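PDB 3QY7: tyrosine-protein phosphatase YwqE from Bacillus subtilis, which removes phosphate from tyrosine residues of phosphorylated proteins such as YwqD, YwqF and Ssb, using a metal-dependent mechanism with manganese as cofactor. Local coordinates for residues A[3-14]-A[192-203]; A[97-105]-A[230-238]. One frame throughout, in Å; residues are numbered along the deposited sequence. Where two conformers were deposited one is given.

Contact 1 of 2, residues A[3-14]-A[192-203]; sequences DIHCHILPAMDD and ASDAHNVKTRNF. With FE (Fe (III) ion), chain C; MG (magnesium ion), chain D; PO4 (phosphate ion), chain E.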
# COMPACT_ATOMS: atom_id res chain seq x y z
N ASP A 3 8.22 3.54 1.02
CA ASP A 3 7.10 2.77 1.58
C ASP A 3 5.82 3.42 1.08
O ASP A 3 5.58 4.59 1.37
CB ASP A 3 7.18 2.81 3.11
CG ASP A 3 6.21 1.87 3.80
OD1 ASP A 3 5.87 0.82 3.21
OD2 ASP A 3 5.79 2.19 4.94
N ILE A 4 5.01 2.67 0.32
CA ILE A 4 3.86 3.27 -0.37
C ILE A 4 2.52 3.18 0.37
O ILE A 4 1.50 3.63 -0.16
CB ILE A 4 3.68 2.74 -1.82
CG1 ILE A 4 3.26 1.26 -1.85
CG2 ILE A 4 4.95 2.97 -2.62
CD1 ILE A 4 2.47 0.90 -3.13
N HIS A 5 2.52 2.55 1.55
CA HIS A 5 1.29 2.34 2.33
C HIS A 5 1.67 2.36 3.80
O HIS A 5 2.41 1.50 4.26
CB HIS A 5 0.66 0.99 1.91
CG HIS A 5 -0.63 0.65 2.60
ND1 HIS A 5 -1.46 -0.33 2.10
CD2 HIS A 5 -1.25 1.15 3.69
CE1 HIS A 5 -2.53 -0.44 2.89
NE2 HIS A 5 -2.43 0.45 3.85
N CYS A 6 1.20 3.37 4.54
CA CYS A 6 1.66 3.57 5.92
C CYS A 6 0.72 4.51 6.65
O CYS A 6 0.30 5.54 6.12
CB CYS A 6 3.07 4.14 5.90
SG CYS A 6 3.89 4.06 7.50
N HIS A 7 0.39 4.16 7.89
CA HIS A 7 -0.53 4.95 8.68
C HIS A 7 0.23 5.69 9.76
O HIS A 7 -0.02 5.55 10.96
CB HIS A 7 -1.64 4.03 9.20
CG HIS A 7 -2.40 3.36 8.10
ND1 HIS A 7 -3.58 3.87 7.60
CD2 HIS A 7 -2.11 2.28 7.35
CE1 HIS A 7 -4.00 3.09 6.62
NE2 HIS A 7 -3.12 2.13 6.44
N ILE A 8 1.18 6.51 9.29
CA ILE A 8 2.07 7.28 10.15
C ILE A 8 1.49 8.64 10.57
O ILE A 8 1.91 9.19 11.59
CB ILE A 8 3.48 7.45 9.51
CG1 ILE A 8 4.51 7.90 10.55
CG2 ILE A 8 3.43 8.42 8.32
CD1 ILE A 8 5.95 7.79 10.05
N LEU A 9 0.54 9.18 9.82
CA LEU A 9 -0.07 10.46 10.20
C LEU A 9 -0.91 10.29 11.47
O LEU A 9 -1.67 9.33 11.59
CB LEU A 9 -0.91 11.05 9.06
CG LEU A 9 -0.12 11.44 7.81
CD1 LEU A 9 -1.03 11.98 6.72
CD2 LEU A 9 1.04 12.42 8.11
N PRO A 10 -0.75 11.22 12.41
CA PRO A 10 -1.41 11.11 13.71
C PRO A 10 -2.86 11.57 13.69
O PRO A 10 -3.21 12.50 12.95
CB PRO A 10 -0.59 12.05 14.58
CG PRO A 10 -0.20 13.16 13.63
CD PRO A 10 0.10 12.43 12.33
N ALA A 11 -3.67 10.92 14.52
CA ALA A 11 -5.07 11.29 14.75
C ALA A 11 -5.87 11.38 13.46
O ALA A 11 -6.65 12.32 13.26
CB ALA A 11 -5.14 12.61 15.53
N MET A 12 -5.69 10.41 12.57
CA MET A 12 -6.45 10.34 11.36
C MET A 12 -7.24 9.09 11.22
O MET A 12 -8.27 9.03 10.65
CB MET A 12 -5.54 10.43 10.14
CG MET A 12 -4.85 11.68 10.02
SD MET A 12 -4.85 12.31 8.36
CE MET A 12 -4.56 13.95 8.68
N ASP A 13 -6.67 8.06 11.79
CA ASP A 13 -7.08 6.73 11.59
C ASP A 13 -6.65 5.78 12.71
O ASP A 13 -6.45 6.16 13.81
CB ASP A 13 -6.94 6.20 10.15
CG ASP A 13 -5.50 5.98 9.73
OD1 ASP A 13 -4.67 6.10 10.57
OD2 ASP A 13 -5.32 5.70 8.59
N ASP A 14 -6.59 4.52 12.38
CA ASP A 14 -6.15 3.55 13.34
C ASP A 14 -4.63 3.42 13.49
O ASP A 14 -4.16 2.64 14.22
CB ASP A 14 -6.78 2.21 13.04
CG ASP A 14 -6.63 1.85 11.63
OD1 ASP A 14 -6.88 0.70 11.35
OD2 ASP A 14 -6.28 2.69 10.77
N ALA A 192 4.90 -3.23 0.98
CA ALA A 192 4.80 -2.05 1.81
C ALA A 192 4.40 -2.42 3.23
O ALA A 192 3.83 -3.49 3.47
CB ALA A 192 3.81 -1.01 1.20
N SER A 193 4.68 -1.51 4.16
CA SER A 193 4.50 -1.79 5.59
C SER A 193 3.07 -1.89 6.05
O SER A 193 2.75 -2.76 6.88
CB SER A 193 5.20 -0.73 6.45
OG SER A 193 4.51 0.52 6.40
N ASP A 194 2.22 -0.96 5.61
CA ASP A 194 0.91 -0.79 6.20
C ASP A 194 1.09 -0.62 7.73
O ASP A 194 0.28 -1.09 8.53
CB ASP A 194 0.04 -2.01 5.87
CG ASP A 194 -1.42 -1.74 6.02
OD1 ASP A 194 -1.83 -0.62 6.41
OD2 ASP A 194 -2.19 -2.68 5.72
N ALA A 195 2.18 0.03 8.14
CA ALA A 195 2.45 0.23 9.57
C ALA A 195 1.38 1.06 10.27
O ALA A 195 0.92 2.08 9.74
CB ALA A 195 3.84 0.86 9.77
N HIS A 196 1.01 0.65 11.48
CA HIS A 196 0.08 1.44 12.31
C HIS A 196 0.69 1.90 13.63
O HIS A 196 0.21 2.84 14.22
CB HIS A 196 -1.20 0.66 12.63
CG HIS A 196 -2.18 0.58 11.50
ND1 HIS A 196 -1.88 0.03 10.28
CD2 HIS A 196 -3.49 0.91 11.44
CE1 HIS A 196 -2.94 0.06 9.50
NE2 HIS A 196 -3.93 0.59 10.18
N ASN A 197 1.72 1.21 14.09
CA ASN A 197 2.29 1.48 15.41
C ASN A 197 3.68 0.87 15.45
O ASN A 197 4.12 0.30 14.45
CB ASN A 197 1.38 0.93 16.52
CG ASN A 197 1.09 -0.55 16.35
OD1 ASN A 197 2.01 -1.36 16.26
ND2 ASN A 197 -0.19 -0.90 16.29
N VAL A 198 4.39 1.01 16.56
CA VAL A 198 5.71 0.47 16.63
C VAL A 198 5.75 -0.96 17.11
O VAL A 198 6.71 -1.59 16.92
CB VAL A 198 6.69 1.32 17.48
CG1 VAL A 198 6.92 2.61 16.77
CG2 VAL A 198 6.15 1.61 18.75
N LYS A 199 4.71 -1.45 17.74
CA LYS A 199 4.91 -2.73 18.38
C LYS A 199 4.28 -3.97 17.83
O LYS A 199 4.85 -5.01 17.97
CB LYS A 199 4.66 -2.66 19.85
CG LYS A 199 5.36 -1.46 20.52
CD LYS A 199 6.65 -1.75 21.07
CE LYS A 199 6.93 -0.78 22.10
NZ LYS A 199 8.32 -0.61 22.06
N THR A 200 3.12 -3.83 17.22
CA THR A 200 2.43 -4.98 16.66
C THR A 200 2.26 -4.92 15.13
O THR A 200 2.63 -5.81 14.45
CB THR A 200 1.10 -5.21 17.27
OG1 THR A 200 0.38 -4.01 17.38
CG2 THR A 200 1.24 -5.81 18.65
N ARG A 201 1.74 -3.82 14.65
CA ARG A 201 1.59 -3.61 13.24
C ARG A 201 2.68 -2.68 12.77
O ARG A 201 2.45 -1.60 12.50
CB ARG A 201 0.20 -3.05 12.94
CG ARG A 201 -0.86 -4.08 12.97
CD ARG A 201 -2.18 -3.51 12.55
NE ARG A 201 -2.29 -3.47 11.11
CZ ARG A 201 -3.41 -3.16 10.48
NH1 ARG A 201 -3.45 -3.15 9.18
NH2 ARG A 201 -4.48 -2.90 11.17
N ASN A 202 3.88 -3.17 12.79
CA ASN A 202 5.00 -2.34 12.47
C ASN A 202 5.64 -2.64 11.10
O ASN A 202 4.95 -3.09 10.28
CB ASN A 202 5.99 -2.34 13.59
CG ASN A 202 6.46 -3.68 13.90
OD1 ASN A 202 6.27 -4.57 13.13
ND2 ASN A 202 7.11 -3.83 15.00
N PHE A 203 6.87 -2.28 10.84
CA PHE A 203 7.35 -2.36 9.48
C PHE A 203 7.80 -3.74 8.92
O PHE A 203 7.22 -4.21 7.98
CB PHE A 203 8.46 -1.32 9.30
CG PHE A 203 7.98 0.09 9.34
CD1 PHE A 203 7.74 0.70 10.54
CD2 PHE A 203 7.73 0.81 8.21
CE1 PHE A 203 7.27 1.94 10.60
CE2 PHE A 203 7.28 2.04 8.29
CZ PHE A 203 7.03 2.62 9.49
FE FE C . -3.69 0.27 5.56
MG MG D . -5.79 0.74 9.29
P PO4 E . -6.05 -0.68 7.70
O1 PO4 E . -4.75 0.03 7.34
O2 PO4 E . -5.77 -1.98 8.36
O3 PO4 E . -6.82 0.17 8.67
O4 PO4 E . -6.91 -0.91 6.47
O HOH W 1 -2.20 1.90 16.31
O HOH W 2 -4.36 -1.42 5.12
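H5, H7 and D194 converge on one iron(III) ion: NE2 of H5 and NE2 of H7 each stand 2.1 Å from the iron, and OD1 of D194 closes in beside them. E80, a phosphate oxygen and a water complete this shell. The D194 carboxylate lies over one face of the H5 ring. H196 and D14 hold the magnesium, a site shared with H42, though the fit of the phosphate to this ion is doubtful. The H196 ring forms an offset stack on H7, planes 30° apart, while the R201 guanidinium covers its other face. Each iron-bound imidazole keeps its other N-H for the second shell: H7 ND1 donates to D13 OD2 (2.7 Å), and H5 ND1 is hydrogen-bonded to Q161 OE1. Backbone bonds D194 N to H5 O and H7 N to A195 O, both 2.8 Å, join the loops. Farther back, D3 takes S193 N at OD1 and S193 OG at OD2 (2.6 Å), both on syn lone pairs. H5 and H7 are the His-x-His pair after strand 2-3 of this PHP-like, TIM-barrel phosphatase; D194 follows strand 190-192. Anionic carboxylates help balance the metal charge, and R201 NH1, 2.7 Å from phosphate O2, suggests where a phosphoryl group might lie.

Contact 2 of 2, residues A[97-105]-A[230-238]; sequences LSLNDTKYI and LLLRNQTIF
The phenol oxygen of Y104 is gripped twice by the chain that follows helix 219-232: OH donates to Q235 O at 2.6 Å, in the carbonyl plane and on a lone pair, and accepts from I237 N at 3.0 Å. Tyrosine suits the place because its hydroxyl can do both while its faces pack against aliphatic groups. L231 lies over one face of that ring, its CD1 3.6 Å from Y104 CB, and the aliphatic part of K103 covers the opposite face; I237 CG2 packs obliquely near the hydroxyl end. L99 CD1 meets L231 CD1 as well. A second grip comes from N234, whose CG is anti to the backbone N (chi1 -159°), bringing OD1 2.8 Å from K103 N, which lies above the amide's carbonyl plane. T102 OG1 accepts from Y104 N, an ST turn just before the strand, and donates to L99 O. A water joins K103 NZ to N234 O. Asparagine also suits the positive phi (63°) at N234, where the helix ends with N234 N bonded to L231 O and Q235 N to L230 O. This is a Schellman motif, here closing the C-terminal helix against the start of strand 104-108 in a TIM-barrel-like fold.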
# COMPACT_ATOMS: atom_id res chain seq x y z
N LEU A 97 -7.21 11.55 -2.80
CA LEU A 97 -5.79 11.64 -3.15
C LEU A 97 -5.32 10.34 -3.78
O LEU A 97 -5.66 9.25 -3.29
CB LEU A 97 -4.94 11.91 -1.90
CG LEU A 97 -4.99 13.27 -1.21
CD1 LEU A 97 -4.18 13.24 0.05
CD2 LEU A 97 -4.43 14.36 -2.15
N SER A 98 -4.56 10.45 -4.86
CA SER A 98 -3.79 9.32 -5.33
C SER A 98 -2.46 9.33 -4.58
O SER A 98 -2.19 10.24 -3.79
CB SER A 98 -3.59 9.37 -6.84
OG SER A 98 -2.94 10.58 -7.20
N LEU A 99 -1.66 8.28 -4.78
CA LEU A 99 -0.41 8.14 -4.03
C LEU A 99 0.58 9.18 -4.53
O LEU A 99 0.96 9.15 -5.69
CB LEU A 99 0.14 6.70 -4.18
CG LEU A 99 -0.76 5.57 -3.64
CD1 LEU A 99 -0.20 4.23 -4.02
CD2 LEU A 99 -0.92 5.68 -2.10
N ASN A 100 0.98 10.09 -3.65
CA ASN A 100 1.87 11.18 -4.03
C ASN A 100 1.41 11.92 -5.28
O ASN A 100 2.22 12.35 -6.09
CB ASN A 100 3.31 10.66 -4.21
CG ASN A 100 4.31 11.80 -4.32
OD1 ASN A 100 4.14 12.82 -3.68
ND2 ASN A 100 5.34 11.62 -5.15
N ASP A 101 0.09 12.05 -5.44
CA ASP A 101 -0.48 12.75 -6.60
C ASP A 101 -0.09 12.14 -7.95
O ASP A 101 -0.15 12.81 -8.98
CB ASP A 101 -0.09 14.24 -6.56
CG ASP A 101 -0.65 14.97 -5.37
OD1 ASP A 101 0.13 15.71 -4.72
OD2 ASP A 101 -1.85 14.80 -5.05
N THR A 102 0.31 10.87 -7.96
CA THR A 102 0.64 10.17 -9.19
C THR A 102 -0.58 9.47 -9.77
O THR A 102 -1.68 9.60 -9.26
CB THR A 102 1.71 9.09 -8.95
OG1 THR A 102 1.13 8.02 -8.17
CG2 THR A 102 2.93 9.68 -8.25
N LYS A 103 -0.36 8.69 -10.84
CA LYS A 103 -1.44 7.93 -11.46
C LYS A 103 -1.85 6.71 -10.65
O LYS A 103 -2.81 6.05 -11.01
CB LYS A 103 -1.04 7.49 -12.86
CG LYS A 103 -0.05 6.34 -12.91
CD LYS A 103 0.27 5.97 -14.33
CE LYS A 103 1.16 7.00 -14.97
NZ LYS A 103 1.21 6.78 -16.45
N TYR A 104 -1.09 6.40 -9.59
CA TYR A 104 -1.36 5.21 -8.78
C TYR A 104 -2.29 5.54 -7.63
O TYR A 104 -2.06 6.49 -6.89
CB TYR A 104 -0.05 4.62 -8.26
CG TYR A 104 0.84 4.15 -9.39
CD1 TYR A 104 0.73 2.86 -9.89
CD2 TYR A 104 1.73 5.03 -10.01
CE1 TYR A 104 1.53 2.43 -10.94
CE2 TYR A 104 2.53 4.62 -11.06
CZ TYR A 104 2.43 3.33 -11.53
OH TYR A 104 3.20 2.91 -12.58
N ILE A 105 -3.36 4.77 -7.48
CA ILE A 105 -4.34 5.04 -6.45
C ILE A 105 -4.53 3.78 -5.62
O ILE A 105 -4.64 2.69 -6.20
CB ILE A 105 -5.70 5.56 -7.05
CG1 ILE A 105 -6.75 5.81 -5.97
CG2 ILE A 105 -6.20 4.69 -8.20
CD1 ILE A 105 -8.04 6.45 -6.50
N LEU A 230 9.61 3.83 -9.19
CA LEU A 230 8.90 4.17 -10.42
C LEU A 230 7.58 4.86 -10.12
O LEU A 230 7.24 5.86 -10.75
CB LEU A 230 8.67 2.93 -11.31
CG LEU A 230 9.93 2.28 -11.87
CD1 LEU A 230 9.58 0.90 -12.39
CD2 LEU A 230 10.59 3.14 -12.96
N LEU A 231 6.84 4.32 -9.15
CA LEU A 231 5.59 4.94 -8.71
C LEU A 231 5.83 6.37 -8.24
O LEU A 231 5.13 7.27 -8.64
CB LEU A 231 4.94 4.10 -7.60
CG LEU A 231 3.70 4.67 -6.95
CD1 LEU A 231 2.79 3.55 -6.41
CD2 LEU A 231 4.01 5.68 -5.85
N LEU A 232 6.82 6.58 -7.40
CA LEU A 232 7.07 7.90 -6.88
C LEU A 232 7.25 8.93 -7.96
O LEU A 232 6.75 10.04 -7.81
CB LEU A 232 8.26 7.90 -5.93
CG LEU A 232 8.35 9.16 -5.06
CD1 LEU A 232 7.26 9.10 -4.05
CD2 LEU A 232 9.61 9.18 -4.32
N ARG A 233 7.95 8.54 -9.03
CA ARG A 233 8.29 9.37 -10.20
C ARG A 233 7.16 9.43 -11.23
O ARG A 233 7.31 10.07 -12.27
CB ARG A 233 9.54 8.83 -10.91
CG ARG A 233 10.86 8.95 -10.14
CD ARG A 233 11.99 8.24 -10.89
NE ARG A 233 13.29 8.47 -10.26
CZ ARG A 233 14.10 9.49 -10.55
NH1 ARG A 233 13.76 10.38 -11.47
NH2 ARG A 233 15.26 9.62 -9.92
N ASN A 234 6.05 8.75 -10.94
CA ASN A 234 4.90 8.65 -11.84
C ASN A 234 5.24 7.95 -13.16
O ASN A 234 4.64 8.22 -14.21
CB ASN A 234 4.25 10.02 -12.08
CG ASN A 234 2.82 9.91 -12.58
OD1 ASN A 234 2.10 8.96 -12.24
ND2 ASN A 234 2.42 10.84 -13.41
N GLN A 235 6.20 7.04 -13.08
CA GLN A 235 6.57 6.18 -14.20
C GLN A 235 5.75 4.90 -14.21
O GLN A 235 5.05 4.60 -13.25
CB GLN A 235 8.06 5.80 -14.12
CG GLN A 235 9.02 6.96 -14.32
CD GLN A 235 8.76 7.68 -15.62
OE1 GLN A 235 8.19 8.77 -15.62
NE2 GLN A 235 9.16 7.07 -16.73
N THR A 236 5.84 4.15 -15.29
CA THR A 236 5.12 2.90 -15.41
C THR A 236 5.89 1.80 -14.69
O THR A 236 7.07 1.62 -14.93
CB THR A 236 4.92 2.55 -16.90
OG1 THR A 236 4.18 3.61 -17.52
CG2 THR A 236 4.15 1.23 -17.05
N ILE A 237 5.22 1.08 -13.77
CA ILE A 237 5.83 -0.02 -13.03
C ILE A 237 6.15 -1.21 -13.93
O ILE A 237 5.57 -1.36 -15.03
CB ILE A 237 4.94 -0.50 -11.85
CG1 ILE A 237 3.52 -0.83 -12.33
CG2 ILE A 237 4.88 0.57 -10.76
CD1 ILE A 237 2.79 -1.84 -11.43
N PHE A 238 7.06 -2.06 -13.46
CA PHE A 238 7.45 -3.26 -14.19
C PHE A 238 6.60 -4.44 -13.74
O PHE A 238 6.40 -4.67 -12.54
CB PHE A 238 8.93 -3.59 -14.01
CG PHE A 238 9.86 -2.47 -14.43
CD1 PHE A 238 11.05 -2.26 -13.75
CD2 PHE A 238 9.54 -1.64 -15.51
CE1 PHE A 238 11.92 -1.24 -14.14
CE2 PHE A 238 10.40 -0.62 -15.90
CZ PHE A 238 11.59 -0.42 -15.20
O HOH W 3 3.74 7.23 -16.53

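The centres of contacts 1 and 2 lie 20 Å apart, on opposite sides of the centre of the chain. Their segments alternate along the sequence, in the order 3-14, 97-105, 192-203 and 230-238, so each contact joins distant parts of it, 178 and 125 residues apart. Strands 104-108 and 190-192 form part of the same five-stranded parallel sheet, whereas strand 2-3 begins a three-stranded parallel sheet. Contact 1 gathers loops that follow strands 2-3 and 190-192 at the metal site; contact 2 packs the entry to strand 104-108 against the end of helix 219-232. The two meet where I4 touches L99 and L231, so van der Waals packing links the metal-binding end to the opposite end of the barrel.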